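Putative SAM-dependent O-methyltranferase (Podospora anserina, PDB 4YMH) binds S-adenosyl-L-homocysteine in a class I methyltransferase fold and probably transfers methyl groups from S-adenosylmethionine to hydroxyl oxygens of its substrate. Local coordinates at residues F59-R64 with E85-T90; N129-L134 with K155-Q160; P215-L220 with T229-K234. All blocks are in the same frame, centred on the assembly; numbering follows the deposited sequence.

Interaction 1: F59-R64 with E85-T90; sequences FTARDR and EGTRDT
A61 and R62 pack against G86 in a close, water-bridged contact between the last turns of helix 51-64 and the end of helix 78-86, two helices joined in the chain through strand 68-72 of the Rossmann-like sheet. A61 CA lies 4.9 Å from G86 CA. Glycine permits this approach: the methyl CB of A61 sits 3.8 Å from G86 CA, and a beta carbon on G86 would run into it. Next to it, CG2 of T87 meets the same methyl at 4.2 Å; the T87 hydroxyl turns to the backbone oxygen of W83 and to R119.

R62 covers the other flank. Its CG, anti to the carbonyl carbon (chi1 -69°), rests 3.6 Å from G86 O, and from there the chain runs extended to NE, carrying the guanidinium past the E85 backbone. Water links the polar atoms. One molecule lies in the guanidinium plane, accepts from R62 NE at 2.7 Å and donates to E85 O at 2.6 Å; another donates to both A61 O and G86 O. The E85 carboxylate is engaged within its own segment, gripped side-on by R88 through NE and NH2, with NE 2.6 Å from OE1, and its OE2 also bonds to Y114.

Water thus joins R62 to the backbone carbonyl of E85, whose carboxylate is taken by R88 and Y114; R62 also packs on R232 of the second subunit. Carbonyls near the ends of two helices accept hydrogen bonds from water, while the methyl-to-glycine packing is consistent with the close spacing.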
# COMPACT_ATOMS: atom_id res chain seq x y z
N PHE A 59 10.97 0.55 3.43
CA PHE A 59 10.77 1.00 2.05
C PHE A 59 10.04 2.34 2.02
O PHE A 59 10.47 3.29 1.34
CB PHE A 59 9.98 -0.04 1.25
CG PHE A 59 9.83 0.29 -0.23
CD1 PHE A 59 8.88 1.20 -0.68
CD2 PHE A 59 10.64 -0.34 -1.18
CE1 PHE A 59 8.75 1.49 -2.04
CE2 PHE A 59 10.50 -0.07 -2.53
CZ PHE A 59 9.58 0.86 -2.96
N THR A 60 8.95 2.42 2.77
CA THR A 60 8.13 3.62 2.83
C THR A 60 8.93 4.83 3.32
O THR A 60 8.81 5.93 2.77
CB THR A 60 6.91 3.38 3.73
OG1 THR A 60 6.16 2.28 3.21
CG2 THR A 60 6.01 4.60 3.79
N ALA A 61 9.74 4.62 4.36
CA ALA A 61 10.60 5.69 4.85
C ALA A 61 11.68 6.12 3.85
O ALA A 61 11.96 7.31 3.71
CB ALA A 61 11.26 5.27 6.16
N ARG A 62 12.31 5.17 3.17
CA ARG A 62 13.33 5.53 2.18
C ARG A 62 12.71 6.28 1.01
O ARG A 62 13.32 7.18 0.42
CB ARG A 62 14.08 4.29 1.68
CG ARG A 62 14.97 3.66 2.77
CD ARG A 62 16.12 2.87 2.19
NE ARG A 62 16.95 2.30 3.25
CZ ARG A 62 17.14 1.00 3.45
NH1 ARG A 62 16.58 0.11 2.64
NH2 ARG A 62 17.92 0.59 4.45
N ASP A 63 11.50 5.89 0.67
CA ASP A 63 10.78 6.47 -0.46
C ASP A 63 10.32 7.89 -0.16
O ASP A 63 10.64 8.82 -0.91
CB ASP A 63 9.59 5.57 -0.82
CG ASP A 63 8.72 6.13 -1.94
OD1 ASP A 63 9.22 6.86 -2.82
OD2 ASP A 63 7.51 5.81 -1.94
N ARG A 64 9.57 8.06 0.93
CA ARG A 64 8.96 9.36 1.23
C ARG A 64 9.94 10.36 1.83
O ARG A 64 9.69 11.57 1.83
CB ARG A 64 7.77 9.19 2.19
CG ARG A 64 6.70 8.20 1.73
CD ARG A 64 5.51 8.23 2.69
NE ARG A 64 4.86 9.54 2.71
CZ ARG A 64 3.79 9.84 1.98
NH1 ARG A 64 3.27 8.93 1.17
NH2 ARG A 64 3.25 11.04 2.04
N GLU A 85 16.02 2.63 10.64
CA GLU A 85 16.78 2.08 9.52
C GLU A 85 16.43 2.80 8.21
O GLU A 85 17.30 3.03 7.36
CB GLU A 85 16.53 0.58 9.36
CG GLU A 85 17.20 -0.32 10.42
CD GLU A 85 18.72 -0.41 10.26
OE1 GLU A 85 19.28 0.14 9.29
OE2 GLU A 85 19.35 -1.06 11.13
N GLY A 86 15.16 3.14 8.06
CA GLY A 86 14.70 3.77 6.83
C GLY A 86 15.08 5.23 6.70
O GLY A 86 14.90 5.82 5.63
N THR A 87 15.59 5.82 7.78
CA THR A 87 15.99 7.23 7.74
C THR A 87 17.45 7.49 8.13
O THR A 87 17.78 8.59 8.59
CB THR A 87 15.08 8.06 8.65
OG1 THR A 87 15.10 7.51 9.97
CG2 THR A 87 13.65 8.07 8.12
N ARG A 88 18.32 6.51 7.94
CA ARG A 88 19.73 6.65 8.27
C ARG A 88 20.40 7.80 7.50
O ARG A 88 21.27 8.47 8.04
CB ARG A 88 20.49 5.36 7.99
CG ARG A 88 20.35 4.31 9.07
CD ARG A 88 21.21 3.10 8.77
NE ARG A 88 21.01 2.06 9.77
CZ ARG A 88 21.71 1.96 10.90
NH1 ARG A 88 22.68 2.83 11.16
NH2 ARG A 88 21.45 0.98 11.75
N ASP A 89 19.99 8.01 6.26
CA ASP A 89 20.66 8.99 5.41
C ASP A 89 20.35 10.43 5.80
O ASP A 89 21.19 11.32 5.64
CB ASP A 89 20.30 8.76 3.94
CG ASP A 89 21.09 7.62 3.31
OD1 ASP A 89 22.10 7.19 3.92
OD2 ASP A 89 20.72 7.17 2.20
N THR A 90 19.15 10.66 6.32
CA THR A 90 18.72 12.01 6.67
C THR A 90 18.77 12.30 8.17
O THR A 90 18.61 13.45 8.59
CB THR A 90 17.30 12.25 6.22
OG1 THR A 90 16.42 11.48 7.04
CG2 THR A 90 17.13 11.82 4.77
O HOH W 1 14.40 8.70 4.44
O HOH W 2 18.20 3.76 5.08

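Interaction 2: N129-L134 with K155-Q160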
# COMPACT_ATOMS: atom_id res chain seq x y z
N ASN A 129 -2.70 12.04 26.36
CA ASN A 129 -2.20 13.31 26.88
C ASN A 129 -0.87 13.78 26.29
O ASN A 129 -0.72 14.95 25.96
CB ASN A 129 -2.07 13.27 28.41
CG ASN A 129 -3.26 12.62 29.08
OD1 ASN A 129 -4.37 13.15 29.04
ND2 ASN A 129 -3.02 11.52 29.78
N THR A 130 0.10 12.87 26.13
CA THR A 130 1.42 13.30 25.65
C THR A 130 1.38 13.79 24.21
O THR A 130 2.10 14.72 23.86
CB THR A 130 2.48 12.19 25.79
OG1 THR A 130 2.09 11.06 25.01
CG2 THR A 130 2.63 11.77 27.26
N LEU A 131 0.54 13.18 23.38
CA LEU A 131 0.41 13.59 21.97
C LEU A 131 0.08 15.08 21.87
O LEU A 131 0.60 15.78 21.00
CB LEU A 131 -0.65 12.76 21.24
CG LEU A 131 -1.01 13.13 19.80
CD1 LEU A 131 0.17 12.92 18.86
CD2 LEU A 131 -2.23 12.32 19.33
N LYS A 132 -0.75 15.58 22.78
CA LYS A 132 -1.11 17.01 22.78
C LYS A 132 0.07 17.92 23.11
O LYS A 132 0.06 19.10 22.77
CB LYS A 132 -2.26 17.28 23.75
CG LYS A 132 -3.55 16.60 23.36
CD LYS A 132 -4.65 16.86 24.37
CE LYS A 132 -5.87 16.02 24.03
NZ LYS A 132 -7.06 16.37 24.84
N THR A 133 1.08 17.38 23.78
CA THR A 133 2.23 18.19 24.18
C THR A 133 3.27 18.33 23.07
O THR A 133 4.18 19.14 23.18
CB THR A 133 2.95 17.60 25.40
OG1 THR A 133 3.57 16.37 25.01
CG2 THR A 133 1.97 17.35 26.52
N LEU A 134 3.15 17.52 22.03
CA LEU A 134 4.13 17.57 20.95
C LEU A 134 4.06 18.89 20.18
O LEU A 134 2.99 19.48 20.06
CB LEU A 134 3.94 16.39 20.01
CG LEU A 134 4.10 15.01 20.65
CD1 LEU A 134 4.07 13.94 19.58
CD2 LEU A 134 5.39 14.94 21.49
N LYS A 155 -7.81 12.99 15.71
CA LYS A 155 -8.43 14.29 15.92
C LYS A 155 -7.38 15.29 16.42
O LYS A 155 -7.23 16.39 15.87
CB LYS A 155 -9.60 14.19 16.91
CG LYS A 155 -10.34 15.48 17.14
CD LYS A 155 -11.38 15.31 18.23
CE LYS A 155 -11.95 16.64 18.68
NZ LYS A 155 -12.54 17.33 17.51
N THR A 156 -6.60 14.86 17.41
CA THR A 156 -5.59 15.73 18.00
C THR A 156 -4.62 16.11 16.90
O THR A 156 -4.31 17.30 16.70
CB THR A 156 -4.85 15.05 19.17
OG1 THR A 156 -5.75 14.91 20.28
CG2 THR A 156 -3.64 15.87 19.62
N ILE A 157 -4.24 15.11 16.12
CA ILE A 157 -3.22 15.30 15.10
C ILE A 157 -3.69 16.35 14.10
O ILE A 157 -2.96 17.27 13.75
CB ILE A 157 -2.88 13.98 14.39
CG1 ILE A 157 -2.03 13.12 15.33
CG2 ILE A 157 -2.16 14.22 13.09
CD1 ILE A 157 -1.95 11.67 14.93
N LEU A 158 -4.96 16.27 13.71
CA LEU A 158 -5.40 17.23 12.73
C LEU A 158 -5.66 18.57 13.39
O LEU A 158 -5.33 19.61 12.81
CB LEU A 158 -6.65 16.74 12.02
CG LEU A 158 -6.40 15.42 11.28
CD1 LEU A 158 -7.74 14.87 10.81
CD2 LEU A 158 -5.45 15.63 10.10
N ASP A 159 -6.20 18.56 14.60
CA ASP A 159 -6.61 19.82 15.23
C ASP A 159 -5.40 20.70 15.50
O ASP A 159 -5.47 21.92 15.35
CB ASP A 159 -7.37 19.58 16.53
CG ASP A 159 -8.80 19.08 16.32
OD1 ASP A 159 -9.28 19.05 15.16
OD2 ASP A 159 -9.45 18.73 17.33
N GLN A 160 -4.29 20.07 15.88
CA GLN A 160 -3.08 20.81 16.26
C GLN A 160 -2.07 20.93 15.13
O GLN A 160 -0.98 21.46 15.33
CB GLN A 160 -2.41 20.15 17.47
CG GLN A 160 -3.34 20.01 18.65
CD GLN A 160 -2.65 19.59 19.93
OE1 GLN A 160 -3.29 19.23 20.93
NE2 GLN A 160 -1.32 19.63 19.91
O HOH W 3 1.12 20.68 18.50
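L131, T156 and K132 bury the most surface where the ends of helices 127-133 and 150-159 run side by side, their short axes 9.9 Å apart and nearly parallel at 13°. These helices flank strand 138-143 in the chain, closing a helix-strand-helix unit of the Rossmann-like fold. CD2 of L131 lies 3.8 Å from T156 CB; CG of L131 stands anti to its own N (chi1 175°), which carries both methyls toward the neighbouring helix. The two side chains slide past each other in opposite directions, and L131 CD2 continues to I157 CG1 at 4.1 Å. L131 also packs on L70 and L97 of the central sheet.

T156 CG2 also touches K132 CG, 3.8 Å away, the lysine crossing it at about a right angle. Nearer the C-terminal ends, Q160 reaches across with an extended chain. Its NE2 donates to K132 O at 3.2 Å, nearly straight (167°), the acceptor in the Q160 amide plane but the donor tilted from the K132 carbonyl plane, while OE1 lies against K132 CB. NE2 also bonds a water that donates to L134 O.

One amide nitrogen therefore serves two carbonyls at a helix end, directly and through water.

Interaction 3: P215-L220 with T229-K234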
# COMPACT_ATOMS: atom_id res chain seq x y z
N PRO A 215 -13.98 16.83 6.90
CA PRO A 215 -13.77 17.48 5.61
C PRO A 215 -12.31 17.86 5.36
O PRO A 215 -12.01 18.37 4.28
CB PRO A 215 -14.64 18.74 5.71
CG PRO A 215 -14.72 19.04 7.17
CD PRO A 215 -14.67 17.69 7.87
N ARG A 216 -11.43 17.63 6.32
CA ARG A 216 -10.03 18.05 6.16
C ARG A 216 -9.17 17.02 5.44
O ARG A 216 -8.07 17.33 4.97
CB ARG A 216 -9.43 18.37 7.54
CG ARG A 216 -10.06 19.56 8.24
CD ARG A 216 -9.56 19.66 9.68
NE ARG A 216 -9.94 18.48 10.46
CZ ARG A 216 -9.75 18.36 11.77
NH1 ARG A 216 -9.19 19.34 12.46
NH2 ARG A 216 -10.13 17.26 12.40
N ILE A 217 -9.66 15.79 5.33
CA ILE A 217 -8.80 14.68 4.95
C ILE A 217 -9.31 13.81 3.81
O ILE A 217 -10.52 13.68 3.61
CB ILE A 217 -8.54 13.75 6.16
CG1 ILE A 217 -9.87 13.32 6.81
CG2 ILE A 217 -7.65 14.44 7.18
CD1 ILE A 217 -9.71 12.33 7.97
N ASP A 218 -8.37 13.22 3.08
CA ASP A 218 -8.64 12.11 2.17
C ASP A 218 -8.24 10.81 2.86
O ASP A 218 -7.19 10.74 3.51
CB ASP A 218 -7.87 12.24 0.84
CG ASP A 218 -8.45 13.30 -0.08
OD1 ASP A 218 -9.66 13.62 0.03
OD2 ASP A 218 -7.69 13.81 -0.94
N VAL A 219 -9.07 9.78 2.69
CA VAL A 219 -8.89 8.51 3.37
C VAL A 219 -8.84 7.34 2.39
O VAL A 219 -9.64 7.26 1.44
CB VAL A 219 -10.02 8.24 4.39
CG1 VAL A 219 -9.82 6.89 5.09
CG2 VAL A 219 -10.13 9.39 5.39
N LEU A 220 -7.91 6.42 2.63
CA LEU A 220 -7.90 5.17 1.90
C LEU A 220 -7.67 4.03 2.86
O LEU A 220 -6.61 3.94 3.48
CB LEU A 220 -6.81 5.14 0.83
CG LEU A 220 -6.69 3.78 0.14
CD1 LEU A 220 -7.97 3.54 -0.69
CD2 LEU A 220 -5.44 3.74 -0.75
N THR A 229 -5.14 2.08 7.33
CA THR A 229 -5.78 3.30 6.89
C THR A 229 -4.73 4.37 6.59
O THR A 229 -3.94 4.73 7.45
CB THR A 229 -6.79 3.83 7.92
OG1 THR A 229 -7.76 2.81 8.21
CG2 THR A 229 -7.49 5.04 7.37
N GLN A 230 -4.74 4.87 5.35
CA GLN A 230 -3.89 5.99 4.93
C GLN A 230 -4.70 7.27 5.02
O GLN A 230 -5.82 7.35 4.50
CB GLN A 230 -3.38 5.80 3.49
CG GLN A 230 -2.59 4.52 3.30
CD GLN A 230 -2.03 4.36 1.90
OE1 GLN A 230 -2.32 5.15 1.00
NE2 GLN A 230 -1.21 3.34 1.71
N ILE A 231 -4.14 8.29 5.65
CA ILE A 231 -4.83 9.56 5.81
C ILE A 231 -3.93 10.69 5.32
O ILE A 231 -2.76 10.74 5.69
CB ILE A 231 -5.23 9.82 7.27
CG1 ILE A 231 -6.08 8.66 7.83
CG2 ILE A 231 -5.98 11.15 7.39
CD1 ILE A 231 -6.37 8.78 9.34
N ARG A 232 -4.46 11.57 4.49
CA ARG A 232 -3.69 12.76 4.09
C ARG A 232 -4.58 13.98 4.18
O ARG A 232 -5.80 13.86 4.21
CB ARG A 232 -3.13 12.62 2.66
CG ARG A 232 -4.20 12.57 1.58
CD ARG A 232 -3.63 12.46 0.15
NE ARG A 232 -2.94 13.68 -0.28
CZ ARG A 232 -3.52 14.67 -0.96
NH1 ARG A 232 -4.80 14.61 -1.32
NH2 ARG A 232 -2.81 15.74 -1.29
N TRP A 233 -3.99 15.17 4.23
CA TRP A 233 -4.80 16.37 4.06
C TRP A 233 -5.37 16.38 2.64
O TRP A 233 -4.65 16.04 1.69
CB TRP A 233 -3.97 17.64 4.25
CG TRP A 233 -3.36 17.85 5.61
CD1 TRP A 233 -2.03 17.72 5.93
CD2 TRP A 233 -4.03 18.27 6.80
NE1 TRP A 233 -1.85 18.02 7.26
CE2 TRP A 233 -3.05 18.36 7.82
CE3 TRP A 233 -5.36 18.57 7.11
CZ2 TRP A 233 -3.36 18.74 9.12
CZ3 TRP A 233 -5.67 18.95 8.42
CH2 TRP A 233 -4.67 19.03 9.40
N LYS A 234 -6.64 16.77 2.50
CA LYS A 234 -7.16 17.13 1.17
C LYS A 234 -6.30 18.22 0.57
O LYS A 234 -5.77 19.05 1.31
CB LYS A 234 -8.60 17.62 1.25
CG LYS A 234 -9.64 16.58 1.54
CD LYS A 234 -11.03 17.13 1.17
CE LYS A 234 -12.15 16.29 1.78
NZ LYS A 234 -12.04 14.85 1.41
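The C-terminal antiparallel hairpin of strands 217-222 and 228-233 forms this contact, with D218 and R232 facing each other as a hydrogen-bonded pair and L220 and Q230 as the next. Both pairs are doubly bonded, R232 N lying 3.0 Å from D218 O. V219 and I231 share a face, and with I217 they pack on L211 of helix 194-212; CG2 of I217 meets CG2 of I231 at 3.7 Å.

D218 and R232 share the opposite face; K234, just past the strand, completes their salt-bridge network. K234 NZ meets D218 OD1 nearly along its C-O axis at 3.0 Å and also donates to I217 O at 2.9 Å, from above that carbonyl plane. R232 CG sits between backbone N and carbonyl carbon (chi1 66°) and the chain bends at chi3, bringing NH1 to 3.0 Å from D218 OD2, a weak bond bent to 124°; NH2 pairs with D235. In this family's seven-stranded sheet the hairpin supplies the last two strands, 228-233 running antiparallel to 167-171. Replacing K234 by a methionine would probably leave D218 OD1 and the I217 carbonyl without their ammonium partner and set the carboxylate freer to turn.

Beyond the I217-W233 pair, K234 N bonds R216 O at 2.9 Å, and R216 CB rests 3.9 Å from CZ3 of W233. The indole NE1 bonds L163 O; the R216 guanidinium reaches D159 and D214.

In the fold
Interactions 2 and 3 touch directly, although their centres are 17 Å apart: D159 OD1 forms a 2.7 Å salt bridge with R216 NH1, and L158 packs on R216, I217 and W233, fastening helix 150-159 to the hairpin. Interaction 1 stands apart within the subunit, its nearest atoms about 13 Å from interaction 2 and about 7 Å from interaction 3. Across the dimer it meets the other subunit's hairpin, F59 packing on Q230 of the second subunit. Interaction 2 lies nearer the cofactor than interaction 1, with the L131 side chain about 9 Å from bound S-adenosyl-L-homocysteine and near A127 of its binding site; the side chain of E85 in interaction 1 is about 13 Å away.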